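Local coordinates for GDP-mannose-dependent alpha-(1-6)-phosphatidylinositol monomannoside mannosyltransferase (Corynebacterium glutamicum, PDB 3OKP), which belongs to the GT-B class of glycosyltransferases, built from two Rossmann-like domains, and is modelled with guanosine-5'-diphosphate-alpha-D-mannose bound, at residues A[197-202]-A[227-232]; A[220-225]-A[330-335]; A[37-42]-A[56-61]; A[4-9]-A[83-88]. All blocks are in the same frame, centred on the assembly; numbering follows the deposited sequence.

Contact 1 of 4, residues A[197-202]-A[227-232]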
loop_
_atom_site.group_PDB
_atom_site.type_symbol
_atom_site.label_atom_id
_atom_site.label_comp_id
_atom_site.label_asym_id
_atom_site.label_seq_id
_atom_site.Cartn_x
_atom_site.Cartn_y
_atom_site.Cartn_z
ATOM N N THR A 197 -27.695 15.193 3.220
ATOM C CA THR A 197 -28.389 14.135 3.959
ATOM C C THR A 197 -28.202 12.728 3.382
ATOM O O THR A 197 -28.523 11.741 4.049
ATOM C CB THR A 197 -29.902 14.433 4.106
ATOM O OG1 THR A 197 -30.497 14.586 2.811
ATOM C CG2 THR A 197 -30.128 15.699 4.927
ATOM N N THR A 198 -27.680 12.639 2.157
ATOM C CA THR A 198 -27.474 11.349 1.486
ATOM C C THR A 198 -26.503 10.448 2.260
ATOM O O THR A 198 -25.378 10.861 2.547
ATOM C CB THR A 198 -26.947 11.534 0.040
ATOM O OG1 THR A 198 -27.722 12.532 -0.636
ATOM C CG2 THR A 198 -27.014 10.223 -0.746
ATOM N N PRO A 199 -26.941 9.216 2.605
ATOM C CA PRO A 199 -26.029 8.238 3.192
ATOM C C PRO A 199 -25.087 7.717 2.109
ATOM O O PRO A 199 -25.542 7.195 1.089
ATOM C CB PRO A 199 -26.965 7.116 3.686
ATOM C CG PRO A 199 -28.360 7.671 3.582
ATOM C CD PRO A 199 -28.302 8.672 2.474
ATOM N N VAL A 200 -23.786 7.884 2.323
ATOM C CA VAL A 200 -22.795 7.561 1.302
ATOM C C VAL A 200 -21.759 6.567 1.823
ATOM O O VAL A 200 -21.052 6.840 2.804
ATOM C CB VAL A 200 -22.087 8.837 0.762
ATOM C CG1 VAL A 200 -20.988 8.466 -0.231
ATOM C CG2 VAL A 200 -23.091 9.787 0.111
ATOM N N ILE A 201 -21.689 5.416 1.158
ATOM C CA ILE A 201 -20.680 4.398 1.425
ATOM C C ILE A 201 -19.721 4.366 0.240
ATOM O O ILE A 201 -20.141 4.169 -0.904
ATOM C CB ILE A 201 -21.304 2.990 1.609
ATOM C CG1 ILE A 201 -22.426 3.017 2.656
ATOM C CG2 ILE A 201 -20.221 1.964 1.973
ATOM C CD1 ILE A 201 -23.451 1.884 2.510
ATOM N N ALA A 202 -18.438 4.575 0.516
ATOM C CA ALA A 202 -17.427 4.594 -0.539
ATOM C C ALA A 202 -16.548 3.349 -0.505
ATOM O O ALA A 202 -16.103 2.916 0.562
ATOM C CB ALA A 202 -16.574 5.852 -0.440
ATOM N N ARG A 227 -32.501 2.485 4.859
ATOM C CA ARG A 227 -32.167 3.839 4.422
ATOM C C ARG A 227 -32.278 3.927 2.892
ATOM O O ARG A 227 -31.281 3.756 2.188
ATOM C CB ARG A 227 -30.753 4.222 4.886
ATOM C CG ARG A 227 -30.514 4.163 6.409
ATOM C CD ARG A 227 -31.325 5.215 7.179
ATOM N NE ARG A 227 -31.000 6.577 6.753
ATOM C CZ ARG A 227 -30.029 7.321 7.275
ATOM N NH1 ARG A 227 -29.274 6.844 8.259
ATOM N NH2 ARG A 227 -29.809 8.543 6.807
ATOM N N PRO A 228 -33.500 4.177 2.375
ATOM C CA PRO A 228 -33.810 4.095 0.937
ATOM C C PRO A 228 -32.971 4.964 -0.012
ATOM O O PRO A 228 -32.902 4.666 -1.206
ATOM C CB PRO A 228 -35.287 4.502 0.877
ATOM C CG PRO A 228 -35.817 4.139 2.226
ATOM C CD PRO A 228 -34.701 4.531 3.155
ATOM N N ASP A 229 -32.347 6.017 0.512
ATOM C CA ASP A 229 -31.508 6.900 -0.305
ATOM C C ASP A 229 -30.000 6.618 -0.179
ATOM O O ASP A 229 -29.177 7.384 -0.688
ATOM C CB ASP A 229 -31.826 8.380 -0.016
ATOM C CG ASP A 229 -31.607 8.766 1.446
ATOM O OD1 ASP A 229 -31.678 7.888 2.334
ATOM O OD2 ASP A 229 -31.364 9.964 1.711
ATOM N N ALA A 230 -29.648 5.514 0.481
ATOM C CA ALA A 230 -28.246 5.127 0.674
ATOM C C ALA A 230 -27.560 4.813 -0.650
ATOM O O ALA A 230 -28.112 4.105 -1.493
ATOM C CB ALA A 230 -28.139 3.939 1.621
ATOM N N GLN A 231 -26.353 5.342 -0.822
ATOM C CA GLN A 231 -25.602 5.167 -2.059
ATOM C C GLN A 231 -24.280 4.463 -1.807
ATOM O O GLN A 231 -23.483 4.890 -0.959
ATOM C CB GLN A 231 -25.348 6.515 -2.747
ATOM C CG GLN A 231 -26.611 7.249 -3.190
ATOM C CD GLN A 231 -27.334 6.556 -4.335
ATOM O OE1 GLN A 231 -26.708 5.946 -5.207
ATOM N NE2 GLN A 231 -28.657 6.653 -4.339
ATOM N N LEU A 232 -24.064 3.379 -2.544
ATOM C CA LEU A 232 -22.777 2.702 -2.576
ATOM C C LEU A 232 -22.004 3.172 -3.799
ATOM O O LEU A 232 -22.426 2.953 -4.941
ATOM C CB LEU A 232 -22.953 1.179 -2.601
ATOM C CG LEU A 232 -21.699 0.303 -2.764
ATOM C CD1 LEU A 232 -20.689 0.526 -1.639
ATOM C CD2 LEU A 232 -22.087 -1.165 -2.851
HETATM O O HOH W 1 -30.894 9.974 4.571
HETATM O O HOH W 2 -30.400 11.839 -0.882
#
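The Arg227 guanidinium is laid with one face against the Pro199 ring, whose CG stands 3.6 Å from Arg227 NH2, while a water meets its edge in the plane. The setting is the beta-alpha-beta unit of a Rossmann-like domain, in which strand 200-204, helix 213-226 and strand 231-235 follow one another. A chain bent at chi2 and chi3 brings the arginine head back over the proline, and Arg227 NH1 forms a salt bridge with Asp343. The edge water accepts from Arg227 NH2 at 2.9 Å and also lies within bonding distance of Thr197 O and Asp229 OD2. Asp229 CG sits between its backbone N and carbonyl carbon (chi1 59°), which carries the carboxylate to Pro199; its OD2 comes within 3.4 Å of Pro199 CD. The proline is thus flanked by two polar side chains, and its CB adds a contact with Ala230 CB. Beyond the turn spanning Arg227 to Ala230, parallel pairing begins. Gln231 turns both its N-H and its carbonyl to the neighbouring strand, Gln231 N donating to Pro199 O at 2.8 Å and Gln231 O accepting from Ile201 N at the same length. The next bridge brings Ile201 CG2 to 3.9 Å from Leu232 CD1.

Contact 2 of 4, residues A[220-225]-A[330-335]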
loop_
_atom_site.group_PDB
_atom_site.type_symbol
_atom_site.label_atom_id
_atom_site.label_comp_id
_atom_site.label_asym_id
_atom_site.label_seq_id
_atom_site.Cartn_x
_atom_site.Cartn_y
_atom_site.Cartn_z
ATOM N N MET A 220 -26.393 -4.656 0.173
ATOM C CA MET A 220 -27.183 -3.444 -0.090
ATOM C C MET A 220 -28.715 -3.537 0.103
ATOM O O MET A 220 -29.299 -2.614 0.663
ATOM C CB MET A 220 -26.826 -2.796 -1.437
ATOM C CG MET A 220 -25.509 -2.005 -1.426
ATOM S SD MET A 220 -25.366 -0.721 -0.152
ATOM C CE MET A 220 -26.433 0.554 -0.819
ATOM N N PRO A 221 -29.369 -4.632 -0.364
ATOM C CA PRO A 221 -30.831 -4.691 -0.197
ATOM C C PRO A 221 -31.321 -4.374 1.222
ATOM O O PRO A 221 -32.282 -3.617 1.379
ATOM C CB PRO A 221 -31.173 -6.132 -0.590
ATOM C CG PRO A 221 -30.121 -6.484 -1.592
ATOM C CD PRO A 221 -28.862 -5.828 -1.068
ATOM N N GLN A 222 -30.665 -4.927 2.242
ATOM C CA GLN A 222 -31.039 -4.624 3.630
ATOM C C GLN A 222 -30.732 -3.177 4.009
ATOM O O GLN A 222 -31.531 -2.532 4.691
ATOM C CB GLN A 222 -30.380 -5.592 4.614
ATOM C CG GLN A 222 -31.086 -6.937 4.716
ATOM C CD GLN A 222 -30.382 -7.885 5.664
ATOM O OE1 GLN A 222 -29.672 -8.795 5.234
ATOM N NE2 GLN A 222 -30.560 -7.667 6.962
ATOM N N VAL A 223 -29.581 -2.675 3.558
ATOM C CA VAL A 223 -29.197 -1.277 3.791
ATOM C C VAL A 223 -30.238 -0.331 3.189
ATOM O O VAL A 223 -30.723 0.581 3.863
ATOM C CB VAL A 223 -27.779 -0.957 3.238
ATOM C CG1 VAL A 223 -27.428 0.517 3.443
ATOM C CG2 VAL A 223 -26.722 -1.847 3.898
ATOM N N ILE A 224 -30.589 -0.575 1.926
ATOM C CA ILE A 224 -31.567 0.237 1.196
ATOM C C ILE A 224 -32.941 0.212 1.864
ATOM O O ILE A 224 -33.615 1.239 1.935
ATOM C CB ILE A 224 -31.683 -0.209 -0.292
ATOM C CG1 ILE A 224 -30.351 0.011 -1.014
ATOM C CG2 ILE A 224 -32.809 0.543 -1.012
ATOM C CD1 ILE A 224 -30.174 -0.833 -2.255
ATOM N N ALA A 225 -33.354 -0.957 2.352
ATOM C CA ALA A 225 -34.646 -1.081 3.030
ATOM C C ALA A 225 -34.722 -0.151 4.245
ATOM O O ALA A 225 -35.732 0.521 4.457
ATOM C CB ALA A 225 -34.913 -2.530 3.430
ATOM N N ASP A 330 -20.475 -12.592 5.236
ATOM C CA ASP A 330 -21.527 -12.508 6.244
ATOM C C ASP A 330 -22.429 -11.321 5.914
ATOM O O ASP A 330 -22.223 -10.211 6.412
ATOM C CB ASP A 330 -20.932 -12.388 7.654
ATOM C CG ASP A 330 -21.951 -12.659 8.758
ATOM O OD1 ASP A 330 -23.173 -12.523 8.529
ATOM O OD2 ASP A 330 -21.518 -13.000 9.876
ATOM N N VAL A 331 -23.426 -11.578 5.068
ATOM C CA VAL A 331 -24.321 -10.545 4.536
ATOM C C VAL A 331 -25.066 -9.806 5.644
ATOM O O VAL A 331 -25.098 -8.571 5.655
ATOM C CB VAL A 331 -25.352 -11.127 3.525
ATOM C CG1 VAL A 331 -26.133 -10.007 2.846
ATOM C CG2 VAL A 331 -24.663 -11.994 2.478
ATOM N N ASP A 332 -25.655 -10.566 6.567
ATOM C CA ASP A 332 -26.430 -9.997 7.667
ATOM C C ASP A 332 -25.608 -9.069 8.557
ATOM O O ASP A 332 -26.073 -7.987 8.913
ATOM C CB ASP A 332 -27.090 -11.098 8.508
ATOM C CG ASP A 332 -28.363 -11.633 7.878
ATOM O OD1 ASP A 332 -28.789 -11.113 6.822
ATOM O OD2 ASP A 332 -28.948 -12.578 8.443
ATOM N N LYS A 333 -24.391 -9.488 8.905
ATOM C CA LYS A 333 -23.529 -8.683 9.775
ATOM C C LYS A 333 -23.018 -7.421 9.069
ATOM O O LYS A 333 -23.006 -6.338 9.662
ATOM C CB LYS A 333 -22.369 -9.517 10.330
ATOM C CG LYS A 333 -21.470 -8.792 11.340
ATOM C CD LYS A 333 -22.190 -8.459 12.644
ATOM C CE LYS A 333 -21.258 -7.729 13.607
ATOM N NZ LYS A 333 -21.909 -7.420 14.909
ATOM N N LEU A 334 -22.613 -7.568 7.809
ATOM C CA LEU A 334 -22.132 -6.439 7.012
ATOM C C LEU A 334 -23.212 -5.369 6.842
ATOM O O LEU A 334 -22.949 -4.182 7.039
ATOM C CB LEU A 334 -21.603 -6.909 5.648
ATOM C CG LEU A 334 -21.028 -5.880 4.662
ATOM C CD1 LEU A 334 -19.917 -5.027 5.278
ATOM C CD2 LEU A 334 -20.524 -6.581 3.409
ATOM N N SER A 335 -24.425 -5.790 6.485
ATOM C CA SER A 335 -25.529 -4.844 6.335
ATOM C C SER A 335 -25.899 -4.217 7.683
ATOM O O SER A 335 -26.157 -3.018 7.756
ATOM C CB SER A 335 -26.740 -5.489 5.651
ATOM O OG SER A 335 -27.278 -6.530 6.438
#
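Val223 and Gln222 of helix 213-226 receive Ser335 of helix 331-342 where two helices of one Rossmann-like domain pack against each other. The segments run in roughly the same direction, their axes 9.1 Å apart at the closest point and inclined at 39°. The tight part is small and lies on the buried side. Ser335 CB fits between the two neighbours in sequence, 3.8 Å from Gln222 CB and 4.0 Å from Val223 CG2; Val223 CA and Ser335 CA are 5.7 Å apart here, consistent with the small serine. Ala219 also touches Ser335, while Leu338 and Leu342 meet Val223, so the apolar packing continues along both helices. The outer part is different in kind. Gln222, extended beyond CG, reaches across the surface towards Asp332, where its amide plane stands nearly perpendicular to the carboxylate, with Gln222 CD 3.8 Å from Asp332 OD1. Both side chains lie at the exposed surface. Within segment 330-335, Asp330 is the N-cap residue, its OD1 accepting from Lys333 N from above the carboxylate plane. Ser335 OG turns back to its own helix: chi1 of 64° places it 3.1 Å from Val331 O and equally far from Asp332 O, two acceptors competing for a single hydroxyl proton.

Contact 3 of 4, residues A[37-42]-A[56-61]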
loop_
_atom_site.group_PDB
_atom_site.type_symbol
_atom_site.label_atom_id
_atom_site.label_comp_id
_atom_site.label_asym_id
_atom_site.label_seq_id
_atom_site.Cartn_x
_atom_site.Cartn_y
_atom_site.Cartn_z
ATOM N N ILE A 37 21.498 9.676 -0.383
ATOM C CA ILE A 37 20.821 8.681 -1.211
ATOM C C ILE A 37 21.368 8.666 -2.636
ATOM O O ILE A 37 21.516 9.720 -3.264
ATOM C CB ILE A 37 19.283 8.937 -1.279
ATOM C CG1 ILE A 37 18.626 8.784 0.102
ATOM C CG2 ILE A 37 18.621 8.033 -2.335
ATOM C CD1 ILE A 37 18.435 7.335 0.583
ATOM N N VAL A 38 21.673 7.464 -3.127
ATOM C CA VAL A 38 21.968 7.235 -4.541
ATOM C C VAL A 38 21.107 6.059 -5.015
ATOM O O VAL A 38 20.951 5.075 -4.293
ATOM C CB VAL A 38 23.472 6.921 -4.798
ATOM C CG1 VAL A 38 23.758 6.834 -6.297
ATOM C CG2 VAL A 38 24.377 7.975 -4.154
ATOM N N VAL A 39 20.538 6.173 -6.212
ATOM C CA VAL A 39 19.727 5.095 -6.786
ATOM C C VAL A 39 20.436 4.460 -7.980
ATOM O O VAL A 39 21.003 5.160 -8.822
ATOM C CB VAL A 39 18.308 5.581 -7.199
ATOM C CG1 VAL A 39 17.488 4.441 -7.814
ATOM C CG2 VAL A 39 17.569 6.171 -5.999
ATOM N N PHE A 40 20.409 3.129 -8.019
ATOM C CA PHE A 40 20.872 2.336 -9.156
ATOM C C PHE A 40 19.656 1.583 -9.706
ATOM O O PHE A 40 19.172 0.625 -9.093
ATOM C CB PHE A 40 21.993 1.381 -8.708
ATOM C CG PHE A 40 22.574 0.527 -9.812
ATOM C CD1 PHE A 40 22.938 1.083 -11.040
ATOM C CD2 PHE A 40 22.791 -0.837 -9.604
ATOM C CE1 PHE A 40 23.485 0.291 -12.051
ATOM C CE2 PHE A 40 23.338 -1.639 -10.605
ATOM C CZ PHE A 40 23.684 -1.075 -11.833
ATOM N N ALA A 41 19.151 2.043 -10.850
ATOM C CA ALA A 41 17.884 1.545 -11.392
ATOM C C ALA A 41 17.957 1.170 -12.872
ATOM O O ALA A 41 18.723 1.758 -13.633
ATOM C CB ALA A 41 16.774 2.570 -11.158
ATOM N N SER A 42 17.149 0.189 -13.267
ATOM C CA SER A 42 16.993 -0.180 -14.676
ATOM C C SER A 42 16.361 0.958 -15.491
ATOM O O SER A 42 15.848 1.929 -14.927
ATOM C CB SER A 42 16.151 -1.451 -14.800
ATOM O OG SER A 42 14.882 -1.279 -14.199
ATOM N N LEU A 56 14.641 15.388 -9.889
ATOM C CA LEU A 56 14.998 14.939 -8.540
ATOM C C LEU A 56 16.176 15.713 -7.935
ATOM O O LEU A 56 17.010 16.256 -8.664
ATOM C CB LEU A 56 15.289 13.430 -8.548
ATOM C CG LEU A 56 14.207 12.517 -9.143
ATOM C CD1 LEU A 56 14.676 11.065 -9.200
ATOM C CD2 LEU A 56 12.887 12.629 -8.375
ATOM N N ASP A 57 16.229 15.767 -6.604
ATOM C CA ASP A 57 17.349 16.400 -5.895
ATOM C C ASP A 57 18.381 15.390 -5.375
ATOM O O ASP A 57 19.300 15.751 -4.635
ATOM C CB ASP A 57 16.864 17.338 -4.773
ATOM C CG ASP A 57 16.017 16.632 -3.712
ATOM O OD1 ASP A 57 15.671 15.440 -3.869
ATOM O OD2 ASP A 57 15.686 17.298 -2.708
ATOM N N TYR A 58 18.221 14.132 -5.784
ATOM C CA TYR A 58 19.199 13.078 -5.502
ATOM C C TYR A 58 19.620 12.356 -6.788
ATOM O O TYR A 58 18.903 12.393 -7.792
ATOM C CB TYR A 58 18.657 12.086 -4.462
ATOM C CG TYR A 58 17.364 11.399 -4.853
ATOM C CD1 TYR A 58 16.129 11.936 -4.486
ATOM C CD2 TYR A 58 17.376 10.207 -5.578
ATOM C CE1 TYR A 58 14.938 11.312 -4.841
ATOM C CE2 TYR A 58 16.192 9.573 -5.938
ATOM C CZ TYR A 58 14.979 10.130 -5.568
ATOM O OH TYR A 58 13.808 9.500 -5.916
ATOM N N GLU A 59 20.778 11.705 -6.745
ATOM C CA GLU A 59 21.373 11.066 -7.921
ATOM C C GLU A 59 20.728 9.723 -8.267
ATOM O O GLU A 59 20.514 8.877 -7.394
ATOM C CB GLU A 59 22.884 10.885 -7.718
ATOM C CG GLU A 59 23.609 10.217 -8.893
ATOM C CD GLU A 59 25.086 9.984 -8.632
ATOM O OE1 GLU A 59 25.487 9.896 -7.448
ATOM O OE2 GLU A 59 25.849 9.879 -9.618
ATOM N N VAL A 60 20.425 9.546 -9.553
ATOM C CA VAL A 60 19.978 8.262 -10.092
ATOM C C VAL A 60 20.979 7.804 -11.155
ATOM O O VAL A 60 21.220 8.509 -12.138
ATOM C CB VAL A 60 18.550 8.342 -10.705
ATOM C CG1 VAL A 60 18.117 6.986 -11.272
ATOM C CG2 VAL A 60 17.542 8.828 -9.668
ATOM N N ILE A 61 21.576 6.639 -10.927
ATOM C CA ILE A 61 22.467 6.012 -11.901
ATOM C C ILE A 61 21.670 4.955 -12.660
ATOM O O ILE A 61 21.232 3.956 -12.082
ATOM C CB ILE A 61 23.718 5.384 -11.229
ATOM C CG1 ILE A 61 24.499 6.456 -10.456
ATOM C CG2 ILE A 61 24.606 4.689 -12.269
ATOM C CD1 ILE A 61 25.518 5.907 -9.467
HETATM O O HOH W 3 22.332 12.078 -4.318
#
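Val39 is bonded through both its N and its O to Glu59 and Ile61 of the neighbouring strand, a parallel pairing that is part of a Rossmann-like beta-alpha-beta unit. Val39 N donates to Glu59 O at 3.0 Å, and Val39 O accepts from Ile61 N at a short 2.6 Å, nearly in line with the carbonyl. Ala41 N then continues the alternation by donating to Ile61 O. At the opening end the strands splay apart, and a water takes the place of a direct bond, donating to Ile37 O at 2.7 Å and accepting from Glu59 N at 2.9 Å.

Apolar contacts fall on two faces. On the one that carries Val39 and Val60, the Tyr58 ring is brought over the first strand by a chi1 of 58°, which sets CG between the backbone N and the carbonyl carbon; Tyr58 CE2 then lies 3.7 Å from Val39 CG2, and Ile37 CG2 comes near Tyr58 CD2 of the same ring, obliquely like the valine. On the face with Phe40 and Ile61, Ile61 CD1 reaches back along the strand to within 3.7 Å of Val38 CG1. The Phe40 ring turns its edge to the backbone, Phe40 CD1 standing 3.5 Å from Ile61 O.

One charged side chain takes part: Glu59 runs extended alongside Val38, and its OE1 is held by a salt bridge to Arg85. Strand 59-63 is one of the two border strands of its sheet; helix 72-84 packs on Phe40 and Ile61, helix 20-29 on Ile37, Val39 and Tyr58, and strand 7-11 borders strand 37-42 across from strand 59-63.

Contact 4 of 4, residues A[4-9]-A[83-88]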
loop_
_atom_site.group_PDB
_atom_site.type_symbol
_atom_site.label_atom_id
_atom_site.label_comp_id
_atom_site.label_asym_id
_atom_site.label_seq_id
_atom_site.Cartn_x
_atom_site.Cartn_y
_atom_site.Cartn_z
ATOM N N SER A 4 26.842 11.067 8.545
ATOM C CA SER A 4 25.629 10.421 7.965
ATOM C C SER A 4 26.001 9.212 7.110
ATOM O O SER A 4 26.927 9.271 6.299
ATOM C CB SER A 4 24.830 11.433 7.134
ATOM O OG SER A 4 23.829 10.796 6.353
ATOM N N ARG A 5 25.275 8.116 7.303
ATOM C CA ARG A 5 25.454 6.925 6.479
ATOM C C ARG A 5 24.803 7.115 5.109
ATOM O O ARG A 5 23.701 7.662 5.000
ATOM C CB ARG A 5 24.886 5.691 7.185
ATOM C CG ARG A 5 25.652 5.290 8.444
ATOM C CD ARG A 5 25.008 4.103 9.147
ATOM N NE ARG A 5 25.004 2.896 8.319
ATOM C CZ ARG A 5 26.010 2.027 8.237
ATOM N NH1 ARG A 5 27.124 2.216 8.932
ATOM N NH2 ARG A 5 25.900 0.963 7.453
ATOM N N LYS A 6 25.500 6.658 4.073
ATOM C CA LYS A 6 25.065 6.809 2.689
ATOM C C LYS A 6 24.459 5.505 2.174
ATOM O O LYS A 6 24.987 4.420 2.436
ATOM C CB LYS A 6 26.256 7.218 1.821
ATOM C CG LYS A 6 25.905 7.948 0.537
ATOM C CD LYS A 6 27.116 8.734 0.054
ATOM C CE LYS A 6 26.904 9.328 -1.329
ATOM N NZ LYS A 6 28.161 9.964 -1.831
ATOM N N THR A 7 23.354 5.623 1.440
ATOM C CA THR A 7 22.600 4.461 0.973
ATOM C C THR A 7 22.519 4.389 -0.550
ATOM O O THR A 7 22.182 5.374 -1.215
ATOM C CB THR A 7 21.164 4.449 1.556
ATOM O OG1 THR A 7 21.222 4.546 2.984
ATOM C CG2 THR A 7 20.421 3.168 1.169
ATOM N N LEU A 8 22.837 3.213 -1.087
ATOM C CA LEU A 8 22.581 2.906 -2.488
ATOM C C LEU A 8 21.325 2.047 -2.586
ATOM O O LEU A 8 21.262 0.959 -2.007
ATOM C CB LEU A 8 23.775 2.191 -3.132
ATOM C CG LEU A 8 23.649 1.748 -4.598
ATOM C CD1 LEU A 8 23.565 2.946 -5.541
ATOM C CD2 LEU A 8 24.805 0.841 -4.983
ATOM N N VAL A 9 20.327 2.554 -3.304
ATOM C CA VAL A 9 19.089 1.818 -3.552
ATOM C C VAL A 9 19.210 1.076 -4.882
ATOM O O VAL A 9 19.389 1.698 -5.934
ATOM C CB VAL A 9 17.850 2.758 -3.565
ATOM C CG1 VAL A 9 16.564 1.959 -3.762
ATOM C CG2 VAL A 9 17.777 3.582 -2.280
ATOM N N ARG A 83 31.877 1.515 -3.958
ATOM C CA ARG A 83 33.204 2.034 -3.644
ATOM C C ARG A 83 33.401 3.496 -4.058
ATOM O O ARG A 83 34.005 4.270 -3.313
ATOM C CB ARG A 83 34.290 1.131 -4.239
ATOM C CG ARG A 83 34.312 -0.269 -3.615
ATOM C CD ARG A 83 35.372 -1.161 -4.235
ATOM N NE ARG A 83 34.991 -1.633 -5.567
ATOM C CZ ARG A 83 34.655 -2.887 -5.860
ATOM N NH1 ARG A 83 34.651 -3.825 -4.921
ATOM N NH2 ARG A 83 34.329 -3.208 -7.105
ATOM N N GLU A 84 32.879 3.874 -5.225
ATOM C CA GLU A 84 33.037 5.242 -5.740
ATOM C C GLU A 84 32.249 6.281 -4.939
ATOM O O GLU A 84 32.746 7.379 -4.677
ATOM C CB GLU A 84 32.648 5.322 -7.219
ATOM N N ARG A 85 31.024 5.929 -4.551
ATOM C CA ARG A 85 30.180 6.835 -3.776
ATOM C C ARG A 85 30.328 6.635 -2.267
ATOM O O ARG A 85 29.596 7.246 -1.487
ATOM C CB ARG A 85 28.710 6.705 -4.200
ATOM C CG ARG A 85 28.385 7.300 -5.566
ATOM C CD ARG A 85 28.360 8.832 -5.534
ATOM N NE ARG A 85 28.034 9.400 -6.841
ATOM C CZ ARG A 85 28.924 9.893 -7.699
ATOM N NH1 ARG A 85 30.221 9.902 -7.403
ATOM N NH2 ARG A 85 28.514 10.384 -8.862
ATOM N N GLU A 86 31.278 5.790 -1.866
ATOM C CA GLU A 86 31.530 5.470 -0.451
ATOM C C GLU A 86 30.249 5.054 0.286
ATOM O O GLU A 86 29.879 5.631 1.316
ATOM C CB GLU A 86 32.248 6.627 0.261
ATOM C CG GLU A 86 33.702 6.816 -0.167
ATOM C CD GLU A 86 34.469 7.775 0.733
ATOM O OE1 GLU A 86 34.011 8.923 0.928
ATOM O OE2 GLU A 86 35.542 7.382 1.238
ATOM N N ILE A 87 29.585 4.041 -0.264
ATOM C CA ILE A 87 28.283 3.587 0.214
ATOM C C ILE A 87 28.390 2.745 1.489
ATOM O O ILE A 87 29.184 1.803 1.561
ATOM C CB ILE A 87 27.529 2.801 -0.901
ATOM C CG1 ILE A 87 27.227 3.704 -2.114
ATOM C CG2 ILE A 87 26.267 2.134 -0.363
ATOM C CD1 ILE A 87 26.354 4.930 -1.826
ATOM N N ASP A 88 27.579 3.105 2.482
ATOM C CA ASP A 88 27.495 2.391 3.752
ATOM C C ASP A 88 26.390 1.338 3.731
ATOM O O ASP A 88 26.606 0.200 4.151
ATOM C CB ASP A 88 27.239 3.382 4.896
ATOM C CG ASP A 88 28.326 4.435 5.008
ATOM O OD1 ASP A 88 29.468 4.077 5.365
ATOM O OD2 ASP A 88 28.035 5.620 4.743
#
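Asp88 grips the backbone of Lys6 from both ends: Asp88 OD2 accepts from Lys6 N at 2.8 Å through its anti lone pair, and Asp88 N donates to Lys6 O at 2.9 Å in a more bent bond of 139°. This exchange joins the start of strand 7-11 to the link between helix 72-84 and strand 89-92, at the N-terminal ends of two inner, adjacent strands of a Rossmann-like parallel sheet. Beside it the Arg5 guanidinium lies with one face over Asp88 CB, 3.7 Å from its plane, an aliphatic rather than a charge-to-charge contact; Arg5 NH2 is hydrogen-bonded to Asn89 OD1 and Ser111 OG. On the buried side Ile87 CG2 packs 3.7 Å from Leu8 CB, and Met78, Ile81 and Ile82 of helix 72-84 close over the leucine. Farther out, Glu86 adopts left-handed backbone angles just past the helix, turning the chain back towards the strand. Arg85, which Glu59 holds by a salt bridge, offers its carbonyl oxygen to the lysine, which meets it obliquely. Lys6 stretches along this turn with CG anti to the backbone N (chi1 -156°), its CG passing Ile87 CD1, until Lys6 NZ donates to Arg85 O at 3.1 Å.

The four contacts divide between the two Rossmann-like halves of the GT-B fold, on opposite sides of the chain's centre. Contacts 3 and 4 come first along the chain, contact 3 nested within the loop that contact 4 closes. Their centres are 12 Å apart in the seven-stranded sheet, where strands 37-42 and 7-11 are neighbours, and Glu59 and Arg85 bridge them. Contacts 1 and 2 follow, centres 13 Å apart, with alternating segments: helix 213-226, which connects the strands of contact 1, packs in contact 2, and Met220 and Val223 touch contact 1. Centres lie about 47 to 56 Å apart between the halves, contacts 1 and 2 being on or beside the six-stranded sheet.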